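Local atomic coordinates of hyaluronidase (Thermobaculum terrenum, PDB entry 5DIY), a protein that probably removes O-linked N-acetylglucosamine from proteins by hydrolysis, as a hexosaminidase of glycoside hydrolase family 84. Residues P217-D222 and G253-P258. Sequence-based numbering, arbitrary orientation.
Sequences PATLWD and GIYANP. With NAG (2-acetamido-2-deoxy-beta-D-glucopyranose), chain E.
L220 and Y255 meet where the seventh and eighth parallel strands of a closed eight-stranded TIM barrel run side by side; the axes of 218-222 and 253-256 approach to 4.7 Å. Four backbone bonds join them, L220 N to G253 O, Y255 N to L220 O, D222 N to Y255 O and N257 N to D222 O; the second is the shortest, at 2.7 Å.

The tight part is the face carrying L220, D222 and I254, turned to the barrel's helices. L220 and I254 lie alongside, pointing the same way, and I254 CG2 touches both L220 CB and D222 CB, 3.8 Å from each. M207 of helix 204-214 touches L220, and F272 of helix 262-277 touches I254; D222 OD1 forms a salt bridge with R243 and OD2 a hydrogen bond with Y240.

Inside the barrel the side chains meet more sparingly. T219 CG2 comes in the plane of the Y255 ring at its edge, 3.8 Å from CD1. Toward the sugar, W221 and N257 run alongside, ring and amide planes 81° apart; N257 ND2 lies at the edge of the indole, in its plane, 3.7 Å from W221 NE1 and not hydrogen-bonded to it. The indole, its CG anti to the backbone N (chi1 -180°), meets the sugar's acetamido group: methyl C8 of NAG lies over the centre of one indole face, 3.4 Å above the ring plane. With an alanine here that face would be gone, and the acetamido methyl would probably lose its apolar support. N257 OD1 accepts from G12 N, while its ND2 lies 3.1 Å from NAG O4.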
loop_
_atom_site.group_PDB
_atom_site.type_symbol
_atom_site.label_atom_id
_atom_site.label_comp_id
_atom_site.label_asym_id
_atom_site.label_seq_id
_atom_site.Cartn_x
_atom_site.Cartn_y
_atom_site.Cartn_z
ATOM N N PRO C 217 19.951 12.106 -10.475
ATOM C CA PRO C 217 18.634 11.467 -10.553
ATOM C C PRO C 217 18.334 10.680 -9.276
ATOM O O PRO C 217 19.199 9.954 -8.792
ATOM C CB PRO C 217 18.770 10.518 -11.751
ATOM C CG PRO C 217 19.894 11.062 -12.550
ATOM C CD PRO C 217 20.846 11.647 -11.552
ATOM N N ALA C 218 17.139 10.854 -8.724
ATOM C CA ALA C 218 16.721 10.121 -7.524
ATOM C C ALA C 218 16.313 8.701 -7.889
ATOM O O ALA C 218 16.045 8.410 -9.048
ATOM C CB ALA C 218 15.563 10.833 -6.849
ATOM N N THR C 219 16.305 7.823 -6.891
ATOM C CA THR C 219 15.715 6.494 -7.007
ATOM C C THR C 219 14.392 6.568 -6.261
ATOM O O THR C 219 14.338 7.104 -5.163
ATOM C CB THR C 219 16.614 5.415 -6.370
ATOM O OG1 THR C 219 17.943 5.538 -6.887
ATOM C CG2 THR C 219 16.085 4.010 -6.672
ATOM N N LEU C 220 13.323 6.065 -6.863
ATOM C CA LEU C 220 12.013 6.125 -6.225
ATOM C C LEU C 220 11.795 4.935 -5.301
ATOM O O LEU C 220 11.915 3.782 -5.722
ATOM C CB LEU C 220 10.885 6.197 -7.252
ATOM C CG LEU C 220 10.567 7.576 -7.833
ATOM C CD1 LEU C 220 9.680 7.397 -9.058
ATOM C CD2 LEU C 220 9.897 8.486 -6.805
ATOM N N TRP C 221 11.508 5.239 -4.038
ATOM C CA TRP C 221 10.946 4.293 -3.081
ATOM C C TRP C 221 9.453 4.540 -3.203
ATOM O O TRP C 221 8.933 5.473 -2.609
ATOM C CB TRP C 221 11.448 4.620 -1.665
ATOM C CG TRP C 221 10.968 3.728 -0.543
ATOM C CD1 TRP C 221 9.726 3.166 -0.387
ATOM C CD2 TRP C 221 11.727 3.330 0.604
ATOM N NE1 TRP C 221 9.681 2.437 0.769
ATOM C CE2 TRP C 221 10.889 2.520 1.400
ATOM C CE3 TRP C 221 13.038 3.572 1.031
ATOM C CZ2 TRP C 221 11.317 1.948 2.599
ATOM C CZ3 TRP C 221 13.464 3.008 2.226
ATOM C CH2 TRP C 221 12.605 2.202 2.996
ATOM N N ASP C 222 8.760 3.720 -3.983
ATOM C CA ASP C 222 7.352 3.967 -4.251
ATOM C C ASP C 222 6.509 3.128 -3.295
ATOM O O ASP C 222 6.526 1.894 -3.360
ATOM C CB ASP C 222 7.020 3.664 -5.715
ATOM C CG ASP C 222 5.846 4.482 -6.232
ATOM O OD1 ASP C 222 5.155 5.146 -5.431
ATOM O OD2 ASP C 222 5.615 4.480 -7.461
ATOM N N GLY C 253 15.800 4.610 -11.092
ATOM C CA GLY C 253 15.026 3.389 -10.908
ATOM C C GLY C 253 13.909 3.552 -9.897
ATOM O O GLY C 253 13.798 4.594 -9.244
ATOM N N ILE C 254 13.074 2.518 -9.783
ATOM C CA ILE C 254 11.951 2.519 -8.853
ATOM C C ILE C 254 11.921 1.195 -8.116
ATOM O O ILE C 254 11.938 0.138 -8.746
ATOM C CB ILE C 254 10.583 2.740 -9.559
ATOM C CG1 ILE C 254 10.657 3.930 -10.533
ATOM C CG2 ILE C 254 9.481 2.925 -8.515
ATOM C CD1 ILE C 254 9.359 4.291 -11.229
ATOM N N TYR C 255 11.880 1.267 -6.787
ATOM C CA TYR C 255 11.584 0.113 -5.939
ATOM C C TYR C 255 10.176 0.256 -5.342
ATOM O O TYR C 255 9.872 1.266 -4.702
ATOM C CB TYR C 255 12.606 0.001 -4.807
ATOM C CG TYR C 255 13.998 -0.394 -5.242
ATOM C CD1 TYR C 255 14.863 0.543 -5.810
ATOM C CD2 TYR C 255 14.461 -1.699 -5.065
ATOM C CE1 TYR C 255 16.147 0.191 -6.198
ATOM C CE2 TYR C 255 15.744 -2.064 -5.450
ATOM C CZ TYR C 255 16.587 -1.116 -6.013
ATOM O OH TYR C 255 17.857 -1.468 -6.393
ATOM N N ALA C 256 9.337 -0.760 -5.543
ATOM C CA ALA C 256 7.988 -0.781 -4.977
ATOM C C ALA C 256 8.021 -1.420 -3.598
ATOM O O ALA C 256 8.527 -2.532 -3.451
ATOM C CB ALA C 256 7.044 -1.551 -5.884
ATOM N N ASN C 257 7.503 -0.717 -2.592
ATOM C CA ASN C 257 7.278 -1.311 -1.274
ATOM C C ASN C 257 5.921 -2.049 -1.269
ATOM O O ASN C 257 4.869 -1.403 -1.344
ATOM C CB ASN C 257 7.325 -0.241 -0.169
ATOM C CG ASN C 257 7.524 -0.831 1.223
ATOM O OD1 ASN C 257 7.799 -2.018 1.381
ATOM N ND2 ASN C 257 7.388 -0.002 2.240
ATOM N N PRO C 258 5.939 -3.397 -1.193
ATOM C CA PRO C 258 4.702 -4.169 -1.314
ATOM C C PRO C 258 3.968 -4.391 0.004
ATOM O O PRO C 258 4.385 -3.897 1.051
ATOM C CB PRO C 258 5.200 -5.499 -1.883
ATOM C CG PRO C 258 6.564 -5.650 -1.296
ATOM C CD PRO C 258 7.095 -4.288 -0.985
HETATM C C1 NAG E . 7.289 5.080 5.780
HETATM C C2 NAG E . 8.464 4.082 5.752
HETATM C C3 NAG E . 8.106 2.704 5.190
HETATM C C4 NAG E . 6.622 2.428 5.362
HETATM C C5 NAG E . 5.844 3.460 4.562
HETATM C C6 NAG E . 4.321 3.283 4.672
HETATM C C7 NAG E . 9.650 5.051 3.808
HETATM C C8 NAG E . 10.973 5.583 3.333
HETATM N N2 NAG E . 9.629 4.647 5.079
HETATM O O3 NAG E . 8.884 1.710 5.866
HETATM O O4 NAG E . 6.298 1.134 4.854
HETATM O O5 NAG E . 6.215 4.807 4.873
HETATM O O6 NAG E . 3.881 3.254 6.032
HETATM O O7 NAG E . 8.671 5.008 3.073
#